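Local coordinates for probable cell division protein WhiA (PDB 3HYI), which probably takes part in cell division and chromosome segregation as a DNA-binding protein that joins a degenerate LAGLIDADG homing endonuclease domain to a helix-turn-helix domain, at residues P21-L32 against R61-L69; L115-G123 against Y132-E140. All blocks are in the same frame, centred on the assembly; numbering follows the deposited sequence.

Contact 1. Residues P21-L32 against R61-L69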
loop_
_atom_site.group_PDB
_atom_site.type_symbol
_atom_site.label_atom_id
_atom_site.label_comp_id
_atom_site.label_asym_id
_atom_site.label_seq_id
_atom_site.Cartn_x
_atom_site.Cartn_y
_atom_site.Cartn_z
ATOM N N PRO A 21 -25.630 -2.032 -12.354
ATOM C CA PRO A 21 -26.595 -2.624 -13.293
ATOM C C PRO A 21 -26.563 -4.157 -13.434
ATOM O O PRO A 21 -25.533 -4.790 -13.206
ATOM C CB PRO A 21 -26.225 -1.972 -14.628
ATOM C CG PRO A 21 -25.630 -0.674 -14.255
ATOM C CD PRO A 21 -24.888 -0.917 -12.977
ATOM N N PHE A 22 -27.707 -4.725 -13.804
ATOM C CA PHE A 22 -27.819 -6.145 -14.137
ATOM C C PHE A 22 -27.817 -6.253 -15.662
ATOM O O PHE A 22 -28.843 -6.041 -16.311
ATOM C CB PHE A 22 -29.098 -6.740 -13.536
ATOM C CG PHE A 22 -29.290 -6.405 -12.084
ATOM C CD1 PHE A 22 -28.612 -7.105 -11.096
ATOM C CD2 PHE A 22 -30.139 -5.376 -11.706
ATOM C CE1 PHE A 22 -28.788 -6.785 -9.754
ATOM C CE2 PHE A 22 -30.318 -5.053 -10.369
ATOM C CZ PHE A 22 -29.641 -5.759 -9.394
ATOM N N GLY A 23 -26.648 -6.558 -16.220
ATOM C CA GLY A 23 -26.418 -6.503 -17.666
ATOM C C GLY A 23 -27.386 -7.337 -18.472
ATOM O O GLY A 23 -27.917 -6.888 -19.494
ATOM N N SER A 24 -27.607 -8.555 -17.997
ATOM C CA SER A 24 -28.489 -9.510 -18.634
ATOM C C SER A 24 -28.685 -10.648 -17.653
ATOM O O SER A 24 -28.019 -10.709 -16.619
ATOM C CB SER A 24 -27.876 -10.046 -19.931
ATOM O OG SER A 24 -26.619 -10.661 -19.690
ATOM N N ARG A 25 -29.591 -11.550 -17.987
ATOM C CA ARG A 25 -29.849 -12.728 -17.173
ATOM C C ARG A 25 -28.593 -13.591 -16.989
ATOM O O ARG A 25 -28.365 -14.165 -15.926
ATOM C CB ARG A 25 -30.944 -13.545 -17.842
ATOM C CG ARG A 25 -31.380 -14.714 -17.036
ATOM C CD ARG A 25 -32.427 -15.509 -17.754
ATOM N NE ARG A 25 -32.484 -16.831 -17.150
ATOM C CZ ARG A 25 -33.223 -17.156 -16.092
ATOM N NH1 ARG A 25 -34.028 -16.267 -15.510
ATOM N NH2 ARG A 25 -33.163 -18.396 -15.621
ATOM N N GLU A 26 -27.791 -13.668 -18.047
ATOM C CA GLU A 26 -26.570 -14.467 -18.074
ATOM C C GLU A 26 -25.516 -13.897 -17.127
ATOM O O GLU A 26 -24.846 -14.641 -16.407
ATOM C CB GLU A 26 -26.014 -14.509 -19.497
ATOM C CG GLU A 26 -26.837 -15.355 -20.473
ATOM C CD GLU A 26 -28.183 -14.741 -20.851
ATOM O OE1 GLU A 26 -28.282 -13.495 -20.970
ATOM O OE2 GLU A 26 -29.148 -15.518 -21.034
ATOM N N GLU A 27 -25.374 -12.574 -17.147
ATOM C CA GLU A 27 -24.454 -11.872 -16.255
ATOM C C GLU A 27 -24.926 -11.921 -14.801
ATOM O O GLU A 27 -24.109 -11.986 -13.883
ATOM C CB GLU A 27 -24.286 -10.422 -16.706
ATOM C CG GLU A 27 -23.466 -10.273 -17.970
ATOM C CD GLU A 27 -23.693 -8.939 -18.648
ATOM O OE1 GLU A 27 -23.078 -7.943 -18.216
ATOM O OE2 GLU A 27 -24.488 -8.884 -19.612
ATOM N N VAL A 28 -26.242 -11.894 -14.601
ATOM C CA VAL A 28 -26.834 -12.026 -13.268
ATOM C C VAL A 28 -26.561 -13.415 -12.684
ATOM O O VAL A 28 -26.182 -13.541 -11.515
ATOM C CB VAL A 28 -28.360 -11.757 -13.303
ATOM C CG1 VAL A 28 -29.023 -12.145 -11.983
ATOM C CG2 VAL A 28 -28.629 -10.294 -13.634
ATOM N N ILE A 29 -26.752 -14.453 -13.497
ATOM C CA ILE A 29 -26.477 -15.829 -13.075
ATOM C C ILE A 29 -24.973 -16.053 -12.898
ATOM O O ILE A 29 -24.556 -16.788 -12.002
ATOM C CB ILE A 29 -27.061 -16.858 -14.069
ATOM C CG1 ILE A 29 -28.590 -16.890 -13.960
ATOM C CG2 ILE A 29 -26.509 -18.248 -13.805
ATOM C CD1 ILE A 29 -29.270 -17.599 -15.110
ATOM N N SER A 30 -24.170 -15.412 -13.745
ATOM C CA SER A 30 -22.714 -15.484 -13.631
ATOM C C SER A 30 -22.241 -14.878 -12.311
ATOM O O SER A 30 -21.388 -15.452 -11.629
ATOM C CB SER A 30 -22.039 -14.780 -14.813
ATOM O OG SER A 30 -20.632 -14.946 -14.776
ATOM N N GLU A 31 -22.796 -13.726 -11.944
ATOM C CA GLU A 31 -22.465 -13.108 -10.654
ATOM C C GLU A 31 -22.948 -13.951 -9.475
ATOM O O GLU A 31 -22.255 -14.049 -8.462
ATOM C CB GLU A 31 -23.035 -11.693 -10.546
ATOM C CG GLU A 31 -22.696 -11.014 -9.220
ATOM C CD GLU A 31 -23.167 -9.585 -9.141
ATOM O OE1 GLU A 31 -23.102 -9.012 -8.036
ATOM O OE2 GLU A 31 -23.606 -9.033 -10.172
ATOM N N LEU A 32 -24.132 -14.545 -9.606
ATOM C CA LEU A 32 -24.660 -15.452 -8.585
ATOM C C LEU A 32 -23.742 -16.660 -8.409
ATOM O O LEU A 32 -23.474 -17.079 -7.286
ATOM C CB LEU A 32 -26.072 -15.915 -8.951
ATOM C CG LEU A 32 -26.789 -16.806 -7.928
ATOM C CD1 LEU A 32 -27.023 -16.060 -6.616
ATOM C CD2 LEU A 32 -28.103 -17.327 -8.499
ATOM N N ARG A 61 -26.741 -7.323 -2.237
ATOM C CA ARG A 61 -26.530 -7.633 -3.647
ATOM C C ARG A 61 -27.126 -8.989 -4.003
ATOM O O ARG A 61 -27.766 -9.131 -5.044
ATOM C CB ARG A 61 -25.036 -7.618 -3.990
ATOM C CG ARG A 61 -24.734 -7.807 -5.470
ATOM C CD ARG A 61 -25.252 -6.641 -6.288
ATOM N NE ARG A 61 -24.929 -6.767 -7.706
ATOM C CZ ARG A 61 -25.396 -5.974 -8.663
ATOM N NH1 ARG A 61 -26.225 -4.981 -8.364
ATOM N NH2 ARG A 61 -25.041 -6.183 -9.924
ATOM N N LEU A 62 -26.906 -9.977 -3.139
ATOM C CA LEU A 62 -27.456 -11.316 -3.340
ATOM C C LEU A 62 -28.976 -11.275 -3.417
ATOM O O LEU A 62 -29.575 -11.957 -4.250
ATOM C CB LEU A 62 -27.017 -12.257 -2.213
ATOM C CG LEU A 62 -27.454 -13.721 -2.315
ATOM C CD1 LEU A 62 -26.896 -14.371 -3.575
ATOM C CD2 LEU A 62 -27.043 -14.502 -1.069
ATOM N N LEU A 63 -29.595 -10.478 -2.550
ATOM C CA LEU A 63 -31.048 -10.327 -2.560
ATOM C C LEU A 63 -31.528 -9.662 -3.846
ATOM O O LEU A 63 -32.560 -10.050 -4.398
ATOM C CB LEU A 63 -31.536 -9.533 -1.341
ATOM C CG LEU A 63 -31.407 -10.201 0.032
ATOM C CD1 LEU A 63 -32.042 -9.314 1.106
ATOM C CD2 LEU A 63 -32.024 -11.591 0.056
ATOM N N ASN A 64 -30.780 -8.670 -4.324
ATOM C CA ASN A 64 -31.126 -7.996 -5.577
ATOM C C ASN A 64 -31.001 -8.908 -6.803
ATOM O O ASN A 64 -31.787 -8.793 -7.747
ATOM C CB ASN A 64 -30.276 -6.739 -5.770
ATOM C CG ASN A 64 -30.590 -5.647 -4.750
ATOM O OD1 ASN A 64 -31.608 -5.689 -4.059
ATOM N ND2 ASN A 64 -29.708 -4.654 -4.664
ATOM N N LEU A 65 -30.017 -9.803 -6.791
ATOM C CA LEU A 65 -29.849 -10.788 -7.867
ATOM C C LEU A 65 -31.010 -11.776 -7.901
ATOM O O LEU A 65 -31.554 -12.072 -8.966
ATOM C CB LEU A 65 -28.527 -11.552 -7.703
ATOM C CG LEU A 65 -27.275 -11.023 -8.415
ATOM C CD1 LEU A 65 -27.383 -9.559 -8.758
ATOM C CD2 LEU A 65 -26.046 -11.275 -7.551
ATOM N N MET A 66 -31.379 -12.285 -6.729
ATOM C CA MET A 66 -32.509 -13.211 -6.602
ATOM C C MET A 66 -33.839 -12.562 -6.990
ATOM O O MET A 66 -34.735 -13.231 -7.508
ATOM C CB MET A 66 -32.591 -13.757 -5.174
ATOM C CG MET A 66 -31.444 -14.684 -4.798
ATOM S SD MET A 66 -31.304 -16.130 -5.870
ATOM C CE MET A 66 -32.561 -17.195 -5.167
ATOM N N LYS A 67 -33.953 -11.263 -6.730
ATOM C CA LYS A 67 -35.123 -10.479 -7.123
ATOM C C LYS A 67 -35.182 -10.307 -8.641
ATOM O O LYS A 67 -36.252 -10.415 -9.239
ATOM C CB LYS A 67 -35.077 -9.115 -6.434
ATOM C CG LYS A 67 -36.142 -8.117 -6.862
ATOM C CD LYS A 67 -35.900 -6.780 -6.171
ATOM C CE LYS A 67 -36.641 -5.641 -6.847
ATOM N NZ LYS A 67 -38.073 -5.603 -6.453
ATOM N N TYR A 68 -34.031 -10.029 -9.253
ATOM C CA TYR A 68 -33.935 -9.939 -10.708
ATOM C C TYR A 68 -34.428 -11.229 -11.366
ATOM O O TYR A 68 -35.138 -11.183 -12.370
ATOM C CB TYR A 68 -32.493 -9.639 -11.147
ATOM C CG TYR A 68 -32.317 -9.545 -12.654
ATOM C CD1 TYR A 68 -32.259 -10.696 -13.442
ATOM C CD2 TYR A 68 -32.212 -8.311 -13.292
ATOM C CE1 TYR A 68 -32.109 -10.620 -14.816
ATOM C CE2 TYR A 68 -32.055 -8.229 -14.676
ATOM C CZ TYR A 68 -32.004 -9.390 -15.427
ATOM O OH TYR A 68 -31.849 -9.326 -16.791
ATOM N N LEU A 69 -34.049 -12.368 -10.787
ATOM C CA LEU A 69 -34.399 -13.690 -11.318
ATOM C C LEU A 69 -35.784 -14.191 -10.874
ATOM O O LEU A 69 -36.233 -15.236 -11.332
ATOM C CB LEU A 69 -33.327 -14.711 -10.912
ATOM C CG LEU A 69 -31.917 -14.465 -11.468
ATOM C CD1 LEU A 69 -30.858 -15.248 -10.687
ATOM C CD2 LEU A 69 -31.856 -14.801 -12.955
HETATM O O HOH W 1 -30.935 -6.977 -17.666
#
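Arg61 meets Glu31 side-on: NE donates to OE1 (2.9 Å, 166°) and NH2 to OE2 (3.2 Å), both oxygens lying close to the guanidinium plane. A bend at chi2 (65°) brings these nitrogens to the carboxylate, while Glu31 reaches them fully extended. Arg61 NH1 hydrogen-bonds to Val18 O and Val20 O. CE1 of Phe22 lies over one guanidinium face, toward its rim, beside Leu65 CD1; the two planes are only 11° apart, with CE1 3.4 Å from NH1. The edge of the phenyl ring touches Leu65 CD1 and Asn64 CB. Further along, Val28 CG2 sits over the centre of one face of the Tyr68 ring, 3.6 Å from its centroid, in a CH-pi contact, and a water bridges Tyr68 OH to Phe22 O. Val28 CG1 meets Leu69 CG tip to tip (3.7 Å), and Leu32 CD1 touches Leu62 CD1 (3.5 Å). Helix 25-39 and the loop before it thus pack on helix 56-68 of the N-terminal LAGLIDADG-like domain. A leucine in place of Arg61 would probably leave Glu31 without one of its charge partners and both valine carbonyls without their NH1 donor. The arginine links helix to helix through the buried ion pair, and to the loop through NH1.

Contact 2. Residues L115-G123 against Y132-E140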
loop_
_atom_site.group_PDB
_atom_site.type_symbol
_atom_site.label_atom_id
_atom_site.label_comp_id
_atom_site.label_asym_id
_atom_site.label_seq_id
_atom_site.Cartn_x
_atom_site.Cartn_y
_atom_site.Cartn_z
ATOM N N LEU A 115 -16.489 -12.163 -11.268
ATOM C CA LEU A 115 -15.512 -11.514 -10.387
ATOM C C LEU A 115 -16.179 -10.669 -9.307
ATOM O O LEU A 115 -15.753 -10.689 -8.151
ATOM C CB LEU A 115 -14.554 -10.622 -11.187
ATOM C CG LEU A 115 -13.380 -11.291 -11.897
ATOM C CD1 LEU A 115 -12.594 -10.230 -12.650
ATOM C CD2 LEU A 115 -12.484 -12.033 -10.912
ATOM N N ARG A 116 -17.205 -9.914 -9.694
ATOM C CA ARG A 116 -17.952 -9.086 -8.751
ATOM C C ARG A 116 -18.584 -9.947 -7.655
ATOM O O ARG A 116 -18.521 -9.603 -6.478
ATOM C CB ARG A 116 -19.025 -8.268 -9.479
ATOM C CG ARG A 116 -19.787 -7.310 -8.573
ATOM C CD ARG A 116 -20.494 -6.214 -9.357
ATOM N NE ARG A 116 -21.373 -6.760 -10.387
ATOM C CZ ARG A 116 -21.170 -6.702 -11.703
ATOM N NH1 ARG A 116 -20.110 -6.092 -12.225
ATOM N NH2 ARG A 116 -22.054 -7.264 -12.513
ATOM N N GLY A 117 -19.184 -11.067 -8.051
ATOM C CA GLY A 117 -19.749 -12.022 -7.103
ATOM C C GLY A 117 -18.706 -12.622 -6.176
ATOM O O GLY A 117 -18.920 -12.700 -4.966
ATOM N N LEU A 118 -17.582 -13.051 -6.749
ATOM C CA LEU A 118 -16.463 -13.602 -5.973
ATOM C C LEU A 118 -15.949 -12.617 -4.925
ATOM O O LEU A 118 -15.693 -12.990 -3.780
ATOM C CB LEU A 118 -15.302 -13.995 -6.894
ATOM C CG LEU A 118 -15.408 -15.298 -7.691
ATOM C CD1 LEU A 118 -14.150 -15.497 -8.529
ATOM C CD2 LEU A 118 -15.631 -16.497 -6.769
ATOM N N PHE A 119 -15.800 -11.362 -5.336
ATOM C CA PHE A 119 -15.254 -10.315 -4.486
ATOM C C PHE A 119 -16.210 -9.896 -3.374
ATOM O O PHE A 119 -15.803 -9.760 -2.219
ATOM C CB PHE A 119 -14.894 -9.092 -5.331
ATOM C CG PHE A 119 -14.363 -7.942 -4.531
ATOM C CD1 PHE A 119 -15.182 -6.870 -4.204
ATOM C CD2 PHE A 119 -13.049 -7.939 -4.088
ATOM C CE1 PHE A 119 -14.698 -5.811 -3.465
ATOM C CE2 PHE A 119 -12.554 -6.878 -3.341
ATOM C CZ PHE A 119 -13.378 -5.812 -3.031
ATOM N N LEU A 120 -17.471 -9.669 -3.732
ATOM C CA LEU A 120 -18.483 -9.279 -2.752
ATOM C C LEU A 120 -18.619 -10.324 -1.651
ATOM O O LEU A 120 -18.600 -9.990 -0.465
ATOM C CB LEU A 120 -19.844 -9.051 -3.425
ATOM C CG LEU A 120 -20.069 -7.678 -4.069
ATOM C CD1 LEU A 120 -21.297 -7.716 -4.944
ATOM C CD2 LEU A 120 -20.194 -6.573 -3.015
ATOM N N SER A 121 -18.737 -11.587 -2.050
ATOM C CA SER A 121 -19.033 -12.670 -1.114
ATOM C C SER A 121 -17.820 -13.086 -0.275
ATOM O O SER A 121 -17.905 -13.142 0.953
ATOM C CB SER A 121 -19.600 -13.887 -1.865
ATOM O OG SER A 121 -18.684 -14.389 -2.825
ATOM N N GLY A 122 -16.701 -13.376 -0.936
ATOM C CA GLY A 122 -15.520 -13.907 -0.253
ATOM C C GLY A 122 -14.246 -13.090 -0.373
ATOM O O GLY A 122 -13.195 -13.507 0.121
ATOM N N GLY A 123 -14.327 -11.929 -1.018
ATOM C CA GLY A 123 -13.152 -11.089 -1.236
ATOM C C GLY A 123 -13.032 -9.960 -0.232
ATOM O O GLY A 123 -13.950 -9.697 0.536
ATOM N N TYR A 132 -1.149 -2.404 -0.158
ATOM C CA TYR A 132 -1.688 -2.741 -1.459
ATOM C C TYR A 132 -2.059 -4.217 -1.431
ATOM O O TYR A 132 -1.195 -5.089 -1.556
ATOM C CB TYR A 132 -0.673 -2.458 -2.566
ATOM C CG TYR A 132 -0.366 -0.990 -2.801
ATOM C CD1 TYR A 132 -1.286 0.008 -2.476
ATOM C CD2 TYR A 132 0.839 -0.602 -3.383
ATOM C CE1 TYR A 132 -1.007 1.341 -2.701
ATOM C CE2 TYR A 132 1.125 0.737 -3.615
ATOM C CZ TYR A 132 0.194 1.704 -3.271
ATOM O OH TYR A 132 0.452 3.036 -3.490
ATOM N N HIS A 133 -3.348 -4.490 -1.250
ATOM C CA HIS A 133 -3.831 -5.861 -1.160
ATOM C C HIS A 133 -5.318 -5.973 -1.477
ATOM O O HIS A 133 -6.154 -5.356 -0.819
ATOM C CB HIS A 133 -3.570 -6.423 0.239
ATOM C CG HIS A 133 -3.763 -7.904 0.340
ATOM N ND1 HIS A 133 -2.926 -8.805 -0.283
ATOM C CD2 HIS A 133 -4.686 -8.642 1.000
ATOM C CE1 HIS A 133 -3.326 -10.034 -0.014
ATOM N NE2 HIS A 133 -4.392 -9.964 0.763
ATOM N N LEU A 134 -5.626 -6.769 -2.493
ATOM C CA LEU A 134 -6.989 -7.171 -2.794
ATOM C C LEU A 134 -6.976 -8.685 -2.919
ATOM O O LEU A 134 -6.147 -9.237 -3.644
ATOM C CB LEU A 134 -7.474 -6.519 -4.089
ATOM C CG LEU A 134 -8.932 -6.815 -4.464
ATOM C CD1 LEU A 134 -9.557 -5.640 -5.210
ATOM C CD2 LEU A 134 -9.044 -8.104 -5.278
ATOM N N GLU A 135 -7.878 -9.353 -2.204
ATOM C CA GLU A 135 -7.887 -10.812 -2.167
ATOM C C GLU A 135 -9.248 -11.401 -2.504
ATOM O O GLU A 135 -10.273 -10.750 -2.341
ATOM C CB GLU A 135 -7.431 -11.321 -0.793
ATOM C CG GLU A 135 -8.301 -10.867 0.370
ATOM C CD GLU A 135 -7.894 -11.502 1.682
ATOM O OE1 GLU A 135 -6.681 -11.547 1.972
ATOM O OE2 GLU A 135 -8.791 -11.950 2.430
ATOM N N ILE A 136 -9.227 -12.640 -2.989
ATOM C CA ILE A 136 -10.431 -13.440 -3.183
ATOM C C ILE A 136 -10.190 -14.828 -2.595
ATOM O O ILE A 136 -9.272 -15.536 -3.012
ATOM C CB ILE A 136 -10.799 -13.561 -4.675
ATOM C CG1 ILE A 136 -11.387 -12.246 -5.186
ATOM C CG2 ILE A 136 -11.805 -14.684 -4.894
ATOM C CD1 ILE A 136 -11.601 -12.224 -6.687
ATOM N N ASN A 137 -11.008 -15.198 -1.615
ATOM C CA ASN A 137 -10.925 -16.512 -0.988
ATOM C C ASN A 137 -11.818 -17.510 -1.713
ATOM O O ASN A 137 -12.953 -17.188 -2.066
ATOM C CB ASN A 137 -11.325 -16.431 0.486
ATOM C CG ASN A 137 -10.260 -15.783 1.344
ATOM O OD1 ASN A 137 -9.698 -16.419 2.236
ATOM N ND2 ASN A 137 -9.972 -14.513 1.076
ATOM N N LEU A 138 -11.303 -18.718 -1.936
ATOM C CA LEU A 138 -12.040 -19.754 -2.665
ATOM C C LEU A 138 -11.559 -21.148 -2.267
ATOM O O LEU A 138 -10.357 -21.370 -2.109
ATOM C CB LEU A 138 -11.866 -19.564 -4.175
ATOM C CG LEU A 138 -13.011 -20.095 -5.043
ATOM N N PHE A 139 -12.496 -22.081 -2.106
ATOM C CA PHE A 139 -12.152 -23.464 -1.784
ATOM C C PHE A 139 -11.589 -24.180 -3.014
ATOM O O PHE A 139 -10.409 -24.535 -3.042
ATOM C CB PHE A 139 -13.372 -24.212 -1.240
ATOM N N GLU A 140 -12.441 -24.376 -4.023
ATOM C CA GLU A 140 -12.066 -25.046 -5.282
ATOM C C GLU A 140 -10.748 -24.537 -5.872
ATOM O O GLU A 140 -10.489 -23.333 -5.877
ATOM C CB GLU A 140 -13.175 -24.875 -6.329
ATOM C CG GLU A 140 -14.207 -25.989 -6.344
ATOM C CD GLU A 140 -15.275 -25.780 -7.405
#
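Gly122 and Gly123 carry the chain from the end of helix 108-122 into strand 123-125, which pairs with strand 134-138: the axes of segments 115-122 and 134-138 cross at 88° with a closest approach of 7.5 Å, and Gly123 faces Ile136 as a non-hydrogen-bonded antiparallel pair, CA to CA 4.1 Å. Beside this pair, Asn137 N donates to Gly122 O (3.3 Å, 159°). Glycine suits both positions, since a CB on Gly123 would clash with Glu135 O and one on Gly122 would lie tight against Asn137 O. The end of the Ile136 side chain comes to the helix, where CG2 and CD1 both rest against Leu118 CB, the former at 4.1 Å, and CD1 also approaches Leu115 CD2. Residues 115-123 correspond to the LAGLIDADG motif itself, the helix that runs directly into the first strand of a four-stranded antiparallel sheet; Gly122 stands where active homing endonucleases carry the metal-binding acid, consistent with a degenerate domain. Phe119, its CG anti to the backbone N (chi1 178°), swings out to meet Leu134 at about a right angle, Phe119 CE2 lying 3.7 Å from Leu134 CD1, and Lys14 makes a cation-pi contact with the same ring. Glu135 OE1 forms a salt bridge with Lys169 of the adjoining strand. The same oxygen accepts, on its anti lone pair, from His133 NE2 (3.0 Å), just before the strand and in its own ring plane, while Asn137 ND2 reaches Glu135 OE2 from above the carboxylate plane (3.1 Å).

Contacts 1 and 2 follow one another along the chain, their centres about 17 Å apart, and meet where helix 108-122 lies against helix 25-39, the two pairing as the LAGLIDADG helices do in homing endonucleases. Glu31 OE2 forms a salt bridge with Arg116 NE (3.2 Å), so the carboxylate gripped by Arg61 in contact 1 also holds the helix of contact 2. The two arginines come close, Arg61 NH2 lying 3.7 Å from Arg116 NE, with Glu31 probably offsetting their like charges. Close packing adds to this junction: Arg61 CG touches Leu120 CD1 (3.5 Å), and Glu31 CG lies against Gly117 N. It thus couples the two LAGLIDADG-like parts, each contact belonging to a different one.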